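Long-range contacts in beta-galactosidase (Trichoderma reesei, PDB 3OG2), which probably hydrolyses terminal non-reducing beta-D-galactose residues of beta-D-galactosides, as a TIM-barrel enzyme of glycoside hydrolase family 35: residues G183-V188 and N790-D795; Y195-I200 and T227-V232; L730-G735 and R802-Y807. All blocks are in the same frame, centred on the assembly; numbering follows the deposited sequence.

Interaction 1 (G183-V188 and N790-D795)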
ATOM      1  N   GLY A 183      16.243  17.317   0.080  1.00 12.51           N
ATOM      2  CA  GLY A 183      16.774  18.449  -0.651  1.00 13.63           C
ATOM      3  C   GLY A 183      15.775  19.588  -0.611  1.00 16.82           C
ATOM      4  O   GLY A 183      14.682  19.509  -0.041  1.00 16.95           O
ATOM      5  N   ALA A 184      16.184  20.699  -1.199  1.00 13.64           N
ATOM      6  CA  ALA A 184      15.302  21.880  -1.133  1.00 10.86           C
ATOM      7  C   ALA A 184      15.461  22.724  -2.384  1.00 10.70           C
ATOM      8  O   ALA A 184      16.351  22.519  -3.207  1.00 16.00           O
ATOM      9  CB  ALA A 184      15.682  22.705   0.084  1.00 13.74           C
ATOM     10  N   ALA A 185      14.560  23.681  -2.532  1.00 12.75           N
ATOM     11  CA  ALA A 185      14.593  24.605  -3.655  1.00 13.93           C
ATOM     12  C   ALA A 185      15.821  25.509  -3.575  1.00 14.30           C
ATOM     13  O   ALA A 185      16.463  25.658  -2.528  1.00 15.42           O
ATOM     14  CB  ALA A 185      13.321  25.410  -3.638  1.00 14.97           C
ATOM     15  N   GLU A 186      16.145  26.104  -4.714  1.00 20.20           N
ATOM     16  CA  GLU A 186      17.362  26.934  -4.802  1.00 22.91           C
ATOM     17  C   GLU A 186      17.301  28.034  -3.763  1.00 22.61           C
ATOM     18  O   GLU A 186      16.230  28.647  -3.613  1.00 22.95           O
ATOM     19  CB  GLU A 186      17.461  27.467  -6.240  1.00 33.22           C
ATOM     20  CG  GLU A 186      18.774  28.192  -6.499  1.00 50.91           C
ATOM     21  CD  GLU A 186      19.833  27.342  -7.173  1.00 72.82           C
ATOM     22  OE1 GLU A 186      20.475  26.512  -6.479  1.00 77.84           O
ATOM     23  OE2 GLU A 186      20.038  27.504  -8.401  1.00 82.10           O
ATOM     24  N   GLY A 187      18.350  28.324  -3.007  1.00 20.89           N
ATOM     25  CA  GLY A 187      18.303  29.478  -2.089  1.00 23.63           C
ATOM     26  C   GLY A 187      17.763  29.102  -0.710  1.00 22.10           C
ATOM     27  O   GLY A 187      17.840  29.891   0.229  1.00 30.12           O
ATOM     28  N   VAL A 188      17.192  27.911  -0.520  1.00 16.64           N
ATOM     29  CA  VAL A 188      16.604  27.554   0.741  1.00 14.02           C
ATOM     30  C   VAL A 188      17.593  26.769   1.578  1.00 13.45           C
ATOM     31  O   VAL A 188      18.185  25.823   1.072  1.00 16.51           O
ATOM     32  CB  VAL A 188      15.322  26.706   0.488  1.00 15.30           C
ATOM     33  CG1 VAL A 188      14.851  26.179   1.828  1.00 17.92           C
ATOM     34  CG2 VAL A 188      14.279  27.574  -0.194  1.00 18.62           C
ATOM     35  N   ASN A 790       4.155  18.139  -1.622  1.00  8.29           N
ATOM     36  CA  ASN A 790       5.125  19.191  -1.312  1.00  8.32           C
ATOM     37  C   ASN A 790       6.480  18.550  -1.085  1.00  8.58           C
ATOM     38  O   ASN A 790       7.148  18.720  -0.060  1.00  9.33           O
ATOM     39  CB  ASN A 790       4.661  19.964  -0.056  1.00  9.18           C
ATOM     40  CG  ASN A 790       5.235  21.367  -0.029  1.00  8.20           C
ATOM     41  OD1 ASN A 790       4.528  22.308  -0.391  1.00  9.76           O
ATOM     42  ND2 ASN A 790       6.494  21.559   0.392  1.00 10.76           N
ATOM     43  N   TRP A 791       6.915  17.786  -2.114  1.00  9.77           N
ATOM     44  CA  TRP A 791       8.090  16.946  -1.963  1.00 10.96           C
ATOM     45  C   TRP A 791       9.376  17.725  -1.897  1.00 10.18           C
ATOM     46  O   TRP A 791      10.370  17.240  -1.328  1.00 15.85           O
ATOM     47  CB  TRP A 791       8.165  15.891  -3.099  1.00 19.56           C
ATOM     48  CG  TRP A 791       9.240  14.901  -2.774  1.00 21.82           C
ATOM     49  CD1 TRP A 791       9.127  13.791  -1.992  1.00 36.23           C
ATOM     50  CD2 TRP A 791      10.596  14.934  -3.229  1.00 36.30           C
ATOM     51  NE1 TRP A 791      10.312  13.135  -1.924  1.00 36.98           N
ATOM     52  CE2 TRP A 791      11.248  13.803  -2.672  1.00 30.46           C
ATOM     53  CE3 TRP A 791      11.261  15.863  -4.063  1.00 37.05           C
ATOM     54  CZ2 TRP A 791      12.580  13.541  -2.917  1.00 36.55           C
ATOM     55  CZ3 TRP A 791      12.613  15.588  -4.307  1.00 49.80           C
ATOM     56  CH2 TRP A 791      13.215  14.454  -3.736  1.00 50.47           C
ATOM     57  N   THR A 792       9.455  18.920  -2.433  1.00 10.52           N
ATOM     58  CA  THR A 792      10.709  19.708  -2.425  1.00 11.36           C
ATOM     59  C   THR A 792      10.509  20.838  -1.413  1.00 11.13           C
ATOM     60  O   THR A 792       9.748  21.786  -1.611  1.00 14.25           O
ATOM     61  CB  THR A 792      10.983  20.299  -3.784  1.00 12.33           C
ATOM     62  OG1 THR A 792      11.127  19.203  -4.731  1.00 15.69           O
ATOM     63  CG2 THR A 792      12.253  21.140  -3.795  1.00 15.55           C
ATOM     64  N   THR A 793      11.197  20.760  -0.303  1.00 12.18           N
ATOM     65  CA  THR A 793      11.162  21.803   0.724  1.00 12.54           C
ATOM     66  C   THR A 793      11.539  23.152   0.133  1.00 12.05           C
ATOM     67  O   THR A 793      12.564  23.267  -0.552  1.00 12.48           O
ATOM     68  CB  THR A 793      12.123  21.384   1.853  1.00 14.34           C
ATOM     69  OG1 THR A 793      11.553  20.228   2.519  1.00 16.12           O
ATOM     70  CG2 THR A 793      12.283  22.502   2.845  1.00 17.62           C
ATOM     71  N   GLY A 794      10.721  24.172   0.372  1.00 13.25           N
ATOM     72  CA  GLY A 794      11.048  25.513  -0.112  1.00 16.58           C
ATOM     73  C   GLY A 794      10.267  25.829  -1.384  1.00 14.64           C
ATOM     74  O   GLY A 794      10.267  26.986  -1.769  1.00 18.33           O
ATOM     75  N   ASP A 795       9.663  24.817  -1.978  1.00 13.43           N
ATOM     76  CA  ASP A 795       8.756  24.971  -3.101  1.00 13.96           C
ATOM     77  C   ASP A 795       7.400  24.618  -2.522  1.00 13.19           C
ATOM     78  O   ASP A 795       7.168  23.399  -2.315  1.00 13.96           O
ATOM     79  CB  ASP A 795       9.130  24.015  -4.207  1.00 17.53           C
ATOM     80  CG  ASP A 795       8.239  24.118  -5.417  1.00 22.10           C
ATOM     81  OD1 ASP A 795       7.370  24.988  -5.295  1.00 32.29           O
ATOM     82  OD2 ASP A 795       8.442  23.369  -6.414  1.00 33.85           O
TER
HETATM   83  O   HOH W   1      12.526  18.240   0.651  1.00 19.35           O
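A184 and T793 meet side by side, and the carbonyl of T793 is the centre of the contact. The methyl CB of A184 lies only 3.2 Å from T793 O. The same oxygen accepts the backbone N of A185 at 2.8 Å. The N-H points almost straight at the end of the carbonyl, so a single bond of good geometry ties the loops in an isolated bridge. The A185 methyl points toward the other segment and rests on the backbone of G794, with CB 3.8 Å from G794 C. V188 adds a second methyl: its CG2 sits 3.8 Å from G794 CA. The two aliphatic groups therefore close round a residue that has no side chain. A CB on G794 would run into V188 CG2. G794 is the third residue of a type II turn, T792 to D795, and has a positive phi of 100°. A matching type II turn, A185 to V188, brings A185 and V188 to the same side.

T792 turns its methyl, not its hydroxyl, to the partner. OG1 sits beside the backbone N (chi1 -61°), which leaves CG2 opposite that N, and T792 CG2 touches A185 N at 3.7 Å. T793 presents CB to G183 O, also at 3.7 Å. Beyond it, water 1 donates to G183 O at 2.6 Å and to W791 O, and accepts from T793 N.

W791 carries the link on to the active site: its NE1 bonds E180, a galactose-binding residue. R140 holds the carbonyl of N790. Segment 183-188 lies in the barrel loop between strand 172-177 and helix 193-205. Segment 790-795 belongs to the loop between strands 775-782 and 803-811, which reaches across to that barrel loop.

Interaction 2 (Y195-I200 and T227-V232); sequences YMQYVI and TGLGSV
Q197 lays its CB and CG across the end of L229, whose CD1 is 3.7 Å from Q197 CG. The two side chains meet at a slant. Q197 leaves the helix with CG opposite its backbone N (chi1 -170°) and then bends at chi2 (64°), which brings the amide over to the loop. There Q197 OE1 accepts the N-H of G230, with G230 N at 2.8 Å. The donor lies in the carbonyl plane, on a lone pair, though the bond is bent to 145° at the hydrogen. Water 2 donates to the same OE1 and to S231 O, so two donors grip this oxygen. The other end of the amide is fixed too, because NE2 bonds D201 one turn on. With an alanine in place of Q197, the N-H of G230 would probably lose its helix acceptor, and L229 CD1 the part of its cover that CG supplies.

G230 sits against the helix. Its CA lies 3.8 Å from M196 CB, where any side chain on G230 would clash. M196 reaches round with its methyl CE, 3.7 Å from G230 O. I200 comes in from the next turn of the helix. Its CD1 lies 3.4 Å from both G230 O and S231 O, and 4.1 Å from V232 CG1. The loop is shaped by a type II turn from G228 to S231. G228 O takes both S231 N and S231 OG.

Helix 193-205 is one of the barrel helices, and the loop leads on to strand 236-239. The contact thus folds the return connection against the helix. One side-chain acceptor meets one backbone donor, and aliphatic carbons and one water do the rest. The contact is thus probably directional at one amide and a matter of fit elsewhere, with no charges paired across it.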
ATOM      1  N   TYR A 195      15.379  23.085  11.997  1.00  8.75           N
ATOM      2  CA  TYR A 195      14.088  22.510  11.609  1.00  8.26           C
ATOM      3  C   TYR A 195      14.030  21.035  11.954  1.00  7.96           C
ATOM      4  O   TYR A 195      13.098  20.536  12.615  1.00  8.22           O
ATOM      5  CB  TYR A 195      13.832  22.748  10.109  1.00  8.67           C
ATOM      6  CG  TYR A 195      12.651  21.934   9.640  1.00  7.77           C
ATOM      7  CD1 TYR A 195      11.379  22.252  10.069  1.00  8.78           C
ATOM      8  CD2 TYR A 195      12.816  20.840   8.779  1.00  8.03           C
ATOM      9  CE1 TYR A 195      10.290  21.491   9.643  1.00  8.18           C
ATOM     10  CE2 TYR A 195      11.748  20.085   8.368  1.00  7.59           C
ATOM     11  CZ  TYR A 195      10.480  20.418   8.810  1.00  7.96           C
ATOM     12  OH  TYR A 195       9.370  19.691   8.401  1.00  8.18           O
ATOM     13  N   MET A 196      15.078  20.317  11.550  1.00  7.95           N
ATOM     14  CA  MET A 196      15.096  18.864  11.798  1.00  7.93           C
ATOM     15  C   MET A 196      15.010  18.548  13.271  1.00  8.02           C
ATOM     16  O   MET A 196      14.329  17.623  13.708  1.00  8.00           O
ATOM     17  CB  MET A 196      16.363  18.251  11.184  1.00  9.31           C
ATOM     18  CG  MET A 196      16.473  18.385   9.678  1.00 10.94           C
ATOM     19  SD  MET A 196      18.208  18.281   9.105  1.00 13.30           S
ATOM     20  CE  MET A 196      18.355  16.530   9.197  1.00 17.20           C
ATOM     21  N   GLN A 197      15.786  19.322  14.084  1.00  8.26           N
ATOM     22  CA  GLN A 197      15.741  19.061  15.522  1.00  8.11           C
ATOM     23  C   GLN A 197      14.398  19.435  16.128  1.00  7.96           C
ATOM     24  O   GLN A 197      13.997  18.785  17.092  1.00  9.19           O
ATOM     25  CB  GLN A 197      16.875  19.849  16.221  1.00  9.11           C
ATOM     26  CG  GLN A 197      16.987  19.388  17.674  1.00  9.17           C
ATOM     27  CD  GLN A 197      17.388  17.933  17.773  1.00  9.47           C
ATOM     28  OE1 GLN A 197      18.274  17.404  17.098  1.00 11.08           O
ATOM     29  NE2 GLN A 197      16.684  17.255  18.677  1.00 11.14           N
ATOM     30  N   TYR A 198      13.738  20.501  15.637  1.00  8.59           N
ATOM     31  CA  TYR A 198      12.399  20.817  16.175  1.00  8.22           C
ATOM     32  C   TYR A 198      11.484  19.606  15.957  1.00  7.58           C
ATOM     33  O   TYR A 198      10.698  19.267  16.868  1.00  8.36           O
ATOM     34  CB  TYR A 198      11.839  22.022  15.452  1.00  9.44           C
ATOM     35  CG  TYR A 198      10.548  22.539  16.047  1.00  8.57           C
ATOM     36  CD1 TYR A 198       9.311  22.013  15.622  1.00 10.03           C
ATOM     37  CD2 TYR A 198      10.539  23.535  17.023  1.00 11.68           C
ATOM     38  CE1 TYR A 198       8.131  22.464  16.167  1.00  9.47           C
ATOM     39  CE2 TYR A 198       9.355  24.001  17.566  1.00 10.58           C
ATOM     40  CZ  TYR A 198       8.141  23.463  17.142  1.00 11.38           C
ATOM     41  OH  TYR A 198       6.969  23.956  17.659  1.00 13.67           O
ATOM     42  N   VAL A 199      11.543  19.003  14.764  1.00  7.65           N
ATOM     43  CA  VAL A 199      10.630  17.874  14.458  1.00  8.00           C
ATOM     44  C   VAL A 199      10.928  16.714  15.387  1.00  7.24           C
ATOM     45  O   VAL A 199      10.032  16.055  15.948  1.00  7.93           O
ATOM     46  CB  VAL A 199      10.801  17.513  12.973  1.00  8.55           C
ATOM     47  CG1 VAL A 199      10.099  16.210  12.618  1.00 11.51           C
ATOM     48  CG2 VAL A 199      10.297  18.664  12.094  1.00  8.76           C
ATOM     49  N   ILE A 200      12.244  16.446  15.632  1.00  8.13           N
ATOM     50  CA  ILE A 200      12.590  15.410  16.607  1.00  8.26           C
ATOM     51  C   ILE A 200      12.106  15.736  18.018  1.00  7.82           C
ATOM     52  O   ILE A 200      11.551  14.860  18.698  1.00  9.58           O
ATOM     53  CB  ILE A 200      14.138  15.191  16.616  1.00  8.31           C
ATOM     54  CG1 ILE A 200      14.569  14.523  15.296  1.00  8.96           C
ATOM     55  CG2 ILE A 200      14.594  14.408  17.836  1.00  9.16           C
ATOM     56  CD1 ILE A 200      16.083  14.514  15.089  1.00 12.67           C
ATOM     57  N   THR A 227      26.008  13.929  12.165  1.00 14.05           N
ATOM     58  CA  THR A 227      25.770  15.231  11.575  1.00 12.60           C
ATOM     59  C   THR A 227      25.297  16.253  12.602  1.00 12.74           C
ATOM     60  O   THR A 227      24.968  17.394  12.283  1.00 15.56           O
ATOM     61  CB  THR A 227      24.727  15.146  10.431  1.00 12.82           C
ATOM     62  OG1 THR A 227      23.494  14.648  10.950  1.00 12.36           O
ATOM     63  CG2 THR A 227      25.199  14.237   9.294  1.00 15.47           C
ATOM     64  N   GLY A 228      25.283  15.916  13.885  1.00 13.59           N
ATOM     65  CA  GLY A 228      25.024  16.903  14.897  1.00 15.57           C
ATOM     66  C   GLY A 228      23.541  17.184  15.108  1.00 12.58           C
ATOM     67  O   GLY A 228      22.649  16.314  15.189  1.00 13.04           O
ATOM     68  N   LEU A 229      23.248  18.496  15.124  1.00 12.80           N
ATOM     69  CA  LEU A 229      21.887  18.929  15.374  1.00 11.17           C
ATOM     70  C   LEU A 229      20.948  18.358  14.326  1.00 10.21           C
ATOM     71  O   LEU A 229      21.238  18.388  13.135  1.00 10.68           O
ATOM     72  CB  LEU A 229      21.911  20.460  15.272  1.00 12.68           C
ATOM     73  CG  LEU A 229      20.628  21.116  15.666  1.00 14.31           C
ATOM     74  CD1 LEU A 229      20.310  20.960  17.159  1.00 16.07           C
ATOM     75  CD2 LEU A 229      20.761  22.634  15.356  1.00 18.78           C
ATOM     76  N   GLY A 230      19.824  17.787  14.753  1.00 10.09           N
ATOM     77  CA  GLY A 230      18.854  17.242  13.809  1.00 11.60           C
ATOM     78  C   GLY A 230      19.077  15.809  13.370  1.00  9.92           C
ATOM     79  O   GLY A 230      18.340  15.250  12.624  1.00 12.22           O
ATOM     80  N   SER A 231      20.141  15.160  13.898  1.00  8.79           N
ATOM     81  CA  SER A 231      20.421  13.777  13.537  1.00  9.94           C
ATOM     82  C   SER A 231      19.496  12.800  14.237  1.00  8.99           C
ATOM     83  O   SER A 231      19.129  12.933  15.392  1.00 10.01           O
ATOM     84  CB  SER A 231      21.887  13.480  13.823  1.00 11.68           C
ATOM     85  OG  SER A 231      22.247  13.608  15.173  1.00 13.78           O
ATOM     86  N   VAL A 232      19.166  11.744  13.490  1.00  9.17           N
ATOM     87  CA  VAL A 232      18.366  10.638  14.066  1.00  8.80           C
ATOM     88  C   VAL A 232      19.277   9.543  14.574  1.00  7.83           C
ATOM     89  O   VAL A 232      20.512   9.633  14.550  1.00 10.62           O
ATOM     90  CB  VAL A 232      17.361  10.105  13.030  1.00  8.82           C
ATOM     91  CG1 VAL A 232      16.345  11.199  12.648  1.00 12.70           C
ATOM     92  CG2 VAL A 232      18.051   9.555  11.788  1.00  9.94           C
TER
HETATM   93  O   HOH W   2      19.548  14.960  17.201  1.00 19.86           O

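Interaction 3 (L730-G735 and R802-Y807)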
ATOM      1  N   LEU A 730     -11.806  32.774 -18.329  1.00 10.95           N
ATOM      2  CA  LEU A 730     -11.830  32.108 -17.041  1.00 10.95           C
ATOM      3  C   LEU A 730     -10.699  31.107 -16.897  1.00  9.31           C
ATOM      4  O   LEU A 730     -10.554  30.185 -17.681  1.00 11.89           O
ATOM      5  CB  LEU A 730     -13.165  31.404 -16.972  1.00 15.27           C
ATOM      6  CG  LEU A 730     -13.698  30.932 -15.683  1.00 22.10           C
ATOM      7  CD1 LEU A 730     -13.919  32.024 -14.624  1.00 19.56           C
ATOM      8  CD2 LEU A 730     -15.031  30.230 -15.985  1.00 20.17           C
ATOM      9  N   SER A 731      -9.844  31.314 -15.908  1.00  9.22           N
ATOM     10  CA  SER A 731      -8.723  30.438 -15.628  1.00  9.53           C
ATOM     11  C   SER A 731      -9.046  29.621 -14.399  1.00  9.11           C
ATOM     12  O   SER A 731      -9.224  30.198 -13.303  1.00 10.38           O
ATOM     13  CB  SER A 731      -7.458  31.294 -15.477  1.00 11.32           C
ATOM     14  OG  SER A 731      -6.331  30.474 -15.214  1.00 16.01           O
ATOM     15  N   THR A 732      -9.221  28.318 -14.594  1.00  9.30           N
ATOM     16  CA  THR A 732      -9.574  27.422 -13.478  1.00  9.24           C
ATOM     17  C   THR A 732      -8.462  26.470 -13.153  1.00  8.56           C
ATOM     18  O   THR A 732      -7.593  26.148 -13.979  1.00 10.34           O
ATOM     19  CB  THR A 732     -10.895  26.659 -13.769  1.00  9.52           C
ATOM     20  OG1 THR A 732     -10.736  25.915 -15.012  1.00 10.53           O
ATOM     21  CG2 THR A 732     -12.089  27.587 -13.885  1.00 10.59           C
ATOM     22  N   GLN A 733      -8.448  25.952 -11.921  1.00  8.76           N
ATOM     23  CA  GLN A 733      -7.393  25.027 -11.525  1.00  8.03           C
ATOM     24  C   GLN A 733      -8.005  24.020 -10.575  1.00  7.13           C
ATOM     25  O   GLN A 733      -8.550  24.389  -9.511  1.00  7.99           O
ATOM     26  CB  GLN A 733      -6.225  25.781 -10.888  1.00  8.08           C
ATOM     27  CG  GLN A 733      -5.151  24.792 -10.406  1.00  9.70           C
ATOM     28  CD  GLN A 733      -3.832  25.485 -10.189  1.00  8.64           C
ATOM     29  OE1 GLN A 733      -3.059  25.653 -11.151  1.00 11.40           O
ATOM     30  NE2 GLN A 733      -3.548  25.930  -8.957  1.00  9.17           N
ATOM     31  N   GLY A 734      -7.888  22.743 -10.908  1.00  7.53           N
ATOM     32  CA  GLY A 734      -8.428  21.691 -10.052  1.00  7.86           C
ATOM     33  C   GLY A 734      -7.451  20.572  -9.744  1.00  7.89           C
ATOM     34  O   GLY A 734      -7.823  19.608  -9.094  1.00  8.23           O
ATOM     35  N   GLY A 735      -6.197  20.656 -10.210  1.00  8.41           N
ATOM     36  CA  GLY A 735      -5.306  19.498 -10.063  1.00  8.65           C
ATOM     37  C   GLY A 735      -5.369  18.646 -11.337  1.00  7.90           C
ATOM     38  O   GLY A 735      -6.348  18.746 -12.110  1.00  8.51           O
ATOM     39  N   ARG A 802      -7.185  25.706  -5.510  1.00  7.74           N
ATOM     40  CA  ARG A 802      -8.250  25.072  -6.310  1.00  7.29           C
ATOM     41  C   ARG A 802      -9.335  26.094  -6.480  1.00  7.36           C
ATOM     42  O   ARG A 802      -9.739  26.748  -5.477  1.00  8.69           O
ATOM     43  CB  ARG A 802      -8.817  23.841  -5.615  1.00  7.75           C
ATOM     44  CG  ARG A 802      -7.693  22.824  -5.328  1.00  8.27           C
ATOM     45  CD  ARG A 802      -7.251  22.173  -6.627  1.00  9.09           C
ATOM     46  NE  ARG A 802      -6.203  21.164  -6.519  1.00  8.52           N
ATOM     47  CZ  ARG A 802      -4.940  21.374  -6.941  1.00  8.32           C
ATOM     48  NH1 ARG A 802      -4.540  22.552  -7.403  1.00  8.66           N
ATOM     49  NH2 ARG A 802      -4.101  20.357  -6.863  1.00  8.54           N
ATOM     50  N   GLY A 803      -9.857  26.267  -7.704  1.00  7.71           N
ATOM     51  CA  GLY A 803     -10.927  27.215  -7.924  1.00  8.53           C
ATOM     52  C   GLY A 803     -10.590  28.048  -9.153  1.00  7.59           C
ATOM     53  O   GLY A 803     -10.204  27.516 -10.213  1.00  9.48           O
ATOM     54  N   ILE A 804     -10.798  29.348  -9.029  1.00  8.34           N
ATOM     55  CA  ILE A 804     -10.616  30.273 -10.154  1.00  7.87           C
ATOM     56  C   ILE A 804      -9.366  31.082  -9.878  1.00  8.65           C
ATOM     57  O   ILE A 804      -9.279  31.795  -8.892  1.00 10.62           O
ATOM     58  CB  ILE A 804     -11.848  31.172 -10.346  1.00  8.49           C
ATOM     59  CG1 ILE A 804     -13.081  30.303 -10.704  1.00  9.66           C
ATOM     60  CG2 ILE A 804     -11.598  32.260 -11.390  1.00  9.77           C
ATOM     61  CD1 ILE A 804     -14.400  31.030 -10.592  1.00  8.53           C
ATOM     62  N   LEU A 805      -8.375  30.936 -10.771  1.00  9.39           N
ATOM     63  CA  LEU A 805      -7.110  31.670 -10.635  1.00  9.34           C
ATOM     64  C   LEU A 805      -7.231  33.070 -11.175  1.00  9.08           C
ATOM     65  O   LEU A 805      -6.486  33.959 -10.722  1.00 10.87           O
ATOM     66  CB  LEU A 805      -6.026  30.946 -11.481  1.00 10.95           C
ATOM     67  CG  LEU A 805      -5.721  29.531 -11.043  1.00 11.03           C
ATOM     68  CD1 LEU A 805      -4.615  28.957 -11.924  1.00 17.35           C
ATOM     69  CD2 LEU A 805      -5.317  29.520  -9.584  1.00 14.87           C
ATOM     70  N   ASP A 806      -8.034  33.287 -12.208  1.00  9.54           N
ATOM     71  CA  ASP A 806      -8.086  34.592 -12.849  1.00  9.59           C
ATOM     72  C   ASP A 806      -9.333  34.604 -13.700  1.00  9.13           C
ATOM     73  O   ASP A 806      -9.866  33.550 -14.099  1.00  9.53           O
ATOM     74  CB  ASP A 806      -6.875  34.821 -13.774  1.00 12.21           C
ATOM     75  CG  ASP A 806      -6.608  36.278 -14.072  1.00 13.27           C
ATOM     76  OD1 ASP A 806      -7.346  37.147 -13.558  1.00 15.96           O
ATOM     77  OD2 ASP A 806      -5.626  36.553 -14.782  1.00 18.48           O
ATOM     78  N   TYR A 807      -9.829  35.780 -14.016  1.00  9.49           N
ATOM     79  CA  TYR A 807     -10.930  35.945 -14.949  1.00 10.31           C
ATOM     80  C   TYR A 807     -10.917  37.371 -15.483  1.00 10.55           C
ATOM     81  O   TYR A 807     -10.350  38.265 -14.894  1.00 11.49           O
ATOM     82  CB  TYR A 807     -12.279  35.662 -14.273  1.00 11.66           C
ATOM     83  CG  TYR A 807     -12.674  36.629 -13.192  1.00 10.79           C
ATOM     84  CD1 TYR A 807     -13.415  37.806 -13.460  1.00 11.60           C
ATOM     85  CD2 TYR A 807     -12.322  36.389 -11.870  1.00 10.90           C
ATOM     86  CE1 TYR A 807     -13.776  38.706 -12.488  1.00 11.60           C
ATOM     87  CE2 TYR A 807     -12.684  37.270 -10.860  1.00 11.18           C
ATOM     88  CZ  TYR A 807     -13.388  38.406 -11.182  1.00 10.18           C
ATOM     89  OH  TYR A 807     -13.758  39.250 -10.174  1.00 11.73           O
TER
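Strands 730-733 and 803-807 run antiparallel, their directions 147° apart, and the pairing shifts by one residue where two residues, L805 and D806, stand opposite the single S731, which makes a classic bulge. S731 N bonds D806 O at 2.9 Å, S731 O takes L805 N at 2.8 Å and, weakly, D806 N, and Q733 and G803 bond through both N-to-O links.

On the face of L730, T732 and I804, L730 CD1 touches both I804 CG2 and Y807 CB, 4.0 Å from each. This face looks to strands 713-720 and 775-782 of the second sheet, through F715, V780 and V782. The two sheets pack as a beta sandwich. Strand 726-733 falls in the first of the chain's two all-beta domains of this family and is the middle of three in its sheet.

On the other face, the bulge turns L805 toward Q733. L805 CD1 lies 3.7 Å from Q733 CB. S731 OG is held by N762 on the neighbouring strand. The Q733 amide stands almost upright to the guanidinium of R802, with planes 87° apart and NE2 at the guanidinium edge; that NE2 bonds P801 O. R802 bends at chi2 (-72°) and lays one face of its guanidinium on the glycine backbone, with G735 N over its centre, 3.6 Å from R802 CZ. Its NH2 makes a salt bridge to D788 and bonds G786 O.

In the fold
Interaction 3 is the buried one. Interaction 1 lies at the surface, and interaction 2 is partly buried. Both segments of interaction 2 and one of interaction 1 lie in the barrel domain: residues 183-188 lead into helix 193-205, which carries 195-200. Along the chain, both segments of interaction 2 fall between those of interaction 1. Their centres are about 17 Å apart. Interactions 1 and 3 are joined through the chain from 790-795 to strand 803-811, and their segments interleave along it. Chemistry follows place. Strand pairing gives interaction 3 a set of backbone bonds. Interaction 1 has one such bond and a water between loops. Interaction 2 relies on a side-chain amide from a helix.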